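Inactive dihydropteroate synthase 2 (Mycobacterium tuberculosis, PDB 2VP8) probably binds the inhibitor dapsone but has very low affinity for the pterin pyrophosphate substrate and seems to lack dihydropteroate synthase activity. Local coordinates at residues Ala138-Asp143 with Gly162-His167; Val214-Ala219 with Trp244-Ala249. All blocks are in the same frame, centred on the assembly; numbering follows the deposited sequence.

In the fold
Contacts 1 and 2 belong to the same parallel barrel wall and follow one another along the chain, their centres about 9 Å apart. The evidence for continuity is that strands 162-166 and 214-217 are neighbours: Cys165 O lies 2.8 Å from Asp217 N, and Cys165 N lies 2.8 Å from Leu215 O, both probable hydrogen bonds. Side chains add to the join, Val164 CG1 packing 3.7 Å from Asp217 CB. Both contacts reach His220, a position thought to mark family members without synthase activity: its side chain is about 4 Å, nearest atoms, from that of Ala166 in contact 1 and also adjoins Asp217 in contact 2. The Trp244 side chain of contact 2 lies about 3 Å from a bound 1,2-ethanediol, probably from the crystallisation liquor.

Contact 1 of 2, residues Ala138-Asp143 with Gly162-His167; sequences ADLIND and GLVCAH
Leu140 lies in parallel register with Gly162, Ile141 with Leu163, and three backbone hydrogen bonds give the evidence. Gly162 binds through both its polar atoms, its N donating to Asp139 O at 2.9 Å. Its O receives Ile141 N at 2.8 Å, nearly straight at the hydrogen (177°). The third bond runs from Val164 N to Ile141 O.

Val164 can be followed outward. Its CB lies 3.4 Å from Asn142 OD1, and both methyls, CG1 and CG2, stand 3.5 Å from that same oxygen. CG2 also meets Ile141 O and, at 4.0 Å, Leu140 CD1. The Asn142 amide thus rests its oxygen on the valine, while its ND2 bonds to Asp83. On the same face, Leu140 CD1 lies 3.5 Å from Gly162 C, over backbone that has no side chain in the way. On the other face, chi1 -179° and chi2 70° carry Leu163 CD1 to Ile141, 3.7 Å from its CB.

The pair belongs to a beta-alpha-beta unit: helix 152-159 covers Ile141 and Leu163 through Met152, and strands 119-123 and 214-217 flank it in the sheet.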
loop_
_atom_site.group_PDB
_atom_site.type_symbol
_atom_site.label_atom_id
_atom_site.label_comp_id
_atom_site.label_asym_id
_atom_site.label_seq_id
_atom_site.Cartn_x
_atom_site.Cartn_y
_atom_site.Cartn_z
ATOM N N ALA B 138 -1.075 30.687 -11.861
ATOM C CA ALA B 138 -1.317 29.646 -10.856
ATOM C C ALA B 138 -2.803 29.535 -10.534
ATOM O O ALA B 138 -3.521 30.537 -10.483
ATOM C CB ALA B 138 -0.510 29.901 -9.595
ATOM N N ASP B 139 -3.257 28.307 -10.326
ATOM C CA ASP B 139 -4.671 28.029 -10.126
ATOM C C ASP B 139 -4.964 27.725 -8.666
ATOM O O ASP B 139 -6.106 27.840 -8.211
ATOM C CB ASP B 139 -5.091 26.843 -10.994
ATOM C CG ASP B 139 -4.572 26.951 -12.412
ATOM O OD1 ASP B 139 -5.008 27.868 -13.139
ATOM O OD2 ASP B 139 -3.717 26.130 -12.805
ATOM N N LEU B 140 -3.923 27.347 -7.937
ATOM C CA LEU B 140 -4.067 26.819 -6.594
ATOM C C LEU B 140 -2.940 27.347 -5.729
ATOM O O LEU B 140 -1.778 27.303 -6.125
ATOM C CB LEU B 140 -4.032 25.282 -6.651
ATOM C CG LEU B 140 -4.022 24.389 -5.404
ATOM C CD1 LEU B 140 -5.272 24.596 -4.531
ATOM C CD2 LEU B 140 -3.911 22.949 -5.821
ATOM N N ILE B 141 -3.275 27.860 -4.553
ATOM C CA ILE B 141 -2.242 28.231 -3.598
ATOM C C ILE B 141 -2.015 27.079 -2.627
ATOM O O ILE B 141 -2.946 26.604 -1.969
ATOM C CB ILE B 141 -2.576 29.514 -2.835
ATOM C CG1 ILE B 141 -2.974 30.632 -3.811
ATOM C CG2 ILE B 141 -1.385 29.930 -1.963
ATOM C CD1 ILE B 141 -3.758 31.741 -3.185
ATOM N N ASN B 142 -0.772 26.619 -2.572
ATOM C CA ASN B 142 -0.385 25.581 -1.644
ATOM C C ASN B 142 0.376 26.191 -0.476
ATOM O O ASN B 142 1.611 26.187 -0.453
ATOM C CB ASN B 142 0.453 24.520 -2.351
ATOM C CG ASN B 142 0.665 23.289 -1.505
ATOM O OD1 ASN B 142 0.038 23.126 -0.460
ATOM N ND2 ASN B 142 1.552 22.407 -1.956
ATOM N N ASP B 143 -0.384 26.731 0.482
ATOM C CA ASP B 143 0.180 27.290 1.703
ATOM C C ASP B 143 0.766 26.168 2.547
ATOM O O ASP B 143 0.073 25.532 3.341
ATOM C CB ASP B 143 -0.871 28.083 2.487
ATOM C CG ASP B 143 -0.280 28.830 3.683
ATOM O OD1 ASP B 143 0.859 28.507 4.094
ATOM O OD2 ASP B 143 -0.963 29.741 4.217
ATOM N N GLY B 162 -7.839 28.320 -5.988
ATOM C CA GLY B 162 -8.045 27.397 -4.885
ATOM C C GLY B 162 -6.996 27.569 -3.803
ATOM O O GLY B 162 -5.977 28.245 -4.001
ATOM N N LEU B 163 -7.244 26.953 -2.654
ATOM C CA LEU B 163 -6.321 27.044 -1.536
ATOM C C LEU B 163 -6.179 25.705 -0.829
ATOM O O LEU B 163 -7.155 24.978 -0.647
ATOM C CB LEU B 163 -6.774 28.129 -0.547
ATOM C CG LEU B 163 -5.887 28.378 0.679
ATOM C CD1 LEU B 163 -4.568 29.040 0.291
ATOM C CD2 LEU B 163 -6.606 29.203 1.710
ATOM N N VAL B 164 -4.949 25.383 -0.446
ATOM C CA VAL B 164 -4.692 24.224 0.387
ATOM C C VAL B 164 -4.698 24.674 1.844
ATOM O O VAL B 164 -3.928 25.553 2.241
ATOM C CB VAL B 164 -3.339 23.537 0.031
ATOM C CG1 VAL B 164 -2.999 22.427 1.030
ATOM C CG2 VAL B 164 -3.369 22.989 -1.386
ATOM N N CYS B 165 -5.591 24.091 2.631
ATOM C CA CYS B 165 -5.605 24.337 4.065
ATOM C C CYS B 165 -4.841 23.226 4.753
ATOM O O CYS B 165 -5.311 22.090 4.834
ATOM C CB CYS B 165 -7.032 24.428 4.593
ATOM S SG CYS B 165 -7.941 25.810 3.894
ATOM N N ALA B 166 -3.649 23.560 5.230
ATOM C CA ALA B 166 -2.770 22.575 5.836
ATOM C C ALA B 166 -2.750 22.669 7.361
ATOM O O ALA B 166 -3.020 23.724 7.941
ATOM C CB ALA B 166 -1.364 22.705 5.270
ATOM N N HIS B 167 -2.434 21.544 7.994
ATOM C CA HIS B 167 -2.220 21.485 9.431
ATOM C C HIS B 167 -0.725 21.442 9.717
ATOM O O HIS B 167 -0.017 20.535 9.268
ATOM C CB HIS B 167 -2.914 20.261 10.028
ATOM C CG HIS B 167 -2.712 20.114 11.501
ATOM N ND1 HIS B 167 -3.579 20.652 12.429
ATOM C CD2 HIS B 167 -1.739 19.494 12.210
ATOM C CE1 HIS B 167 -3.149 20.369 13.645
ATOM N NE2 HIS B 167 -2.034 19.668 13.541
#

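Contact 2 of 2, residues Val214-Ala219 with Trp244-Ala249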
loop_
_atom_site.group_PDB
_atom_site.type_symbol
_atom_site.label_atom_id
_atom_site.label_comp_id
_atom_site.label_asym_id
_atom_site.label_seq_id
_atom_site.Cartn_x
_atom_site.Cartn_y
_atom_site.Cartn_z
ATOM N N VAL B 214 -11.110 24.221 -2.642
ATOM C CA VAL B 214 -10.409 24.065 -1.368
ATOM C C VAL B 214 -10.041 22.603 -1.120
ATOM O O VAL B 214 -10.900 21.727 -1.171
ATOM C CB VAL B 214 -11.239 24.573 -0.170
ATOM C CG1 VAL B 214 -10.450 24.397 1.128
ATOM C CG2 VAL B 214 -11.638 26.025 -0.353
ATOM N N LEU B 215 -8.761 22.357 -0.856
ATOM C CA LEU B 215 -8.273 21.040 -0.463
ATOM C C LEU B 215 -7.743 21.109 0.970
ATOM O O LEU B 215 -7.292 22.168 1.418
ATOM C CB LEU B 215 -7.164 20.573 -1.415
ATOM C CG LEU B 215 -7.517 20.225 -2.870
ATOM C CD1 LEU B 215 -7.714 21.472 -3.751
ATOM C CD2 LEU B 215 -6.455 19.336 -3.474
ATOM N N ILE B 216 -7.808 19.997 1.696
ATOM C CA ILE B 216 -7.264 19.967 3.054
ATOM C C ILE B 216 -6.062 19.044 3.162
ATOM O O ILE B 216 -6.054 17.940 2.621
ATOM C CB ILE B 216 -8.322 19.631 4.143
ATOM C CG1 ILE B 216 -8.910 18.225 3.955
ATOM C CG2 ILE B 216 -9.415 20.713 4.194
ATOM C CD1 ILE B 216 -9.601 17.675 5.197
ATOM N N ASP B 217 -5.042 19.522 3.861
ATOM C CA ASP B 217 -3.795 18.790 4.026
ATOM C C ASP B 217 -3.505 18.605 5.519
ATOM O O ASP B 217 -2.736 19.365 6.107
ATOM C CB ASP B 217 -2.664 19.525 3.308
ATOM C CG ASP B 217 -1.318 18.879 3.517
ATOM O OD1 ASP B 217 -1.259 17.720 3.983
ATOM O OD2 ASP B 217 -0.308 19.536 3.209
ATOM N N PRO B 218 -4.122 17.581 6.130
ATOM C CA PRO B 218 -4.124 17.371 7.572
ATOM C C PRO B 218 -2.802 16.883 8.157
ATOM O O PRO B 218 -2.559 17.086 9.343
ATOM C CB PRO B 218 -5.194 16.289 7.761
ATOM C CG PRO B 218 -5.910 16.196 6.447
ATOM C CD PRO B 218 -4.883 16.527 5.447
ATOM N N ALA B 219 -1.961 16.246 7.348
ATOM C CA ALA B 219 -0.740 15.640 7.875
ATOM C C ALA B 219 0.543 16.192 7.258
ATOM O O ALA B 219 1.520 15.454 7.096
ATOM C CB ALA B 219 -0.799 14.110 7.738
ATOM N N TRP B 244 -14.143 17.281 2.411
ATOM C CA TRP B 244 -13.129 18.058 1.710
ATOM C C TRP B 244 -12.135 17.123 1.032
ATOM O O TRP B 244 -11.778 16.078 1.594
ATOM C CB TRP B 244 -12.377 18.968 2.682
ATOM C CG TRP B 244 -13.249 19.962 3.390
ATOM C CD1 TRP B 244 -13.679 19.895 4.682
ATOM C CD2 TRP B 244 -13.795 21.170 2.847
ATOM N NE1 TRP B 244 -14.456 20.983 4.978
ATOM C CE2 TRP B 244 -14.547 21.781 3.867
ATOM C CE3 TRP B 244 -13.725 21.791 1.594
ATOM C CZ2 TRP B 244 -15.226 22.988 3.680
ATOM C CZ3 TRP B 244 -14.397 22.991 1.406
ATOM C CH2 TRP B 244 -15.137 23.577 2.447
ATOM N N PRO B 245 -11.675 17.487 -0.181
ATOM C CA PRO B 245 -10.642 16.667 -0.823
ATOM C C PRO B 245 -9.413 16.624 0.074
ATOM O O PRO B 245 -9.014 17.645 0.633
ATOM C CB PRO B 245 -10.332 17.431 -2.111
ATOM C CG PRO B 245 -11.521 18.282 -2.344
ATOM C CD PRO B 245 -12.057 18.641 -1.004
ATOM N N VAL B 246 -8.829 15.451 0.237
ATOM C CA VAL B 246 -7.686 15.317 1.125
ATOM C C VAL B 246 -6.390 15.219 0.321
ATOM O O VAL B 246 -6.278 14.425 -0.629
ATOM C CB VAL B 246 -7.860 14.124 2.098
ATOM C CG1 VAL B 246 -6.557 13.789 2.815
ATOM C CG2 VAL B 246 -8.978 14.419 3.113
ATOM N N LEU B 247 -5.437 16.066 0.707
ATOM C CA LEU B 247 -4.100 16.063 0.150
ATOM C C LEU B 247 -3.158 15.376 1.123
ATOM O O LEU B 247 -3.141 15.688 2.313
ATOM C CB LEU B 247 -3.628 17.497 -0.140
ATOM C CG LEU B 247 -2.175 17.701 -0.610
ATOM C CD1 LEU B 247 -1.857 16.926 -1.880
ATOM C CD2 LEU B 247 -1.851 19.163 -0.813
ATOM N N MET B 248 -2.371 14.441 0.610
ATOM C CA MET B 248 -1.352 13.798 1.414
ATOM C C MET B 248 0.039 14.223 0.973
ATOM O O MET B 248 0.309 14.372 -0.220
ATOM C CB MET B 248 -1.485 12.274 1.354
ATOM C CG MET B 248 -2.850 11.717 1.775
ATOM S SD MET B 248 -3.290 12.028 3.494
ATOM C CE MET B 248 -2.145 10.963 4.361
ATOM N N ALA B 249 0.908 14.427 1.960
ATOM C CA ALA B 249 2.322 14.712 1.747
ATOM C C ALA B 249 3.160 13.615 2.415
ATOM O O ALA B 249 3.800 13.842 3.451
ATOM C CB ALA B 249 2.675 16.084 2.306
#
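Ile216 is gripped through both its backbone polar atoms by the segment 244-249. Its N donates to Pro245 O at 2.8 Å, with an angle of 179° at the hydrogen, and its O accepts from Leu247 N at 2.7 Å, again almost straight at the hydrogen. These two bonds define a single bridge, Ile216 with Val246. A CA-H...O contact from Val246 CA to Ile216 O, 3.4 Å, adds to it.

Apolar packing surrounds the bridge. Ile216 CG1 sits between the backbone N and the carbonyl carbon (chi1 63°), which brings both CG1 and CG2 up to Trp244 CB, CG2 at 3.8 Å; CG1 also reaches Val246 CG2 at 3.9 Å. The indole of Trp244 is approached obliquely by Val214 CB, 3.9 Å from CZ3. Leu215 CG meets Pro245 CB at 4.0 Å, the two side chains crossing at about a right angle.

Among polar side chains, Asp217 OD1 comes within 3.2 Å of Leu247 O, but both are acceptors and form no bond; OD2 is hydrogen-bonded to His220 ND1.

In a TIM barrel, the fold of the pterin-binding family, strands six and seven are neighbours. Here strand 214-217 meets segment 244-249, which carries strand 247-248, through that one bridge; it joins the two outermost strands of the eight-stranded parallel sheet, consistent with a closed barrel.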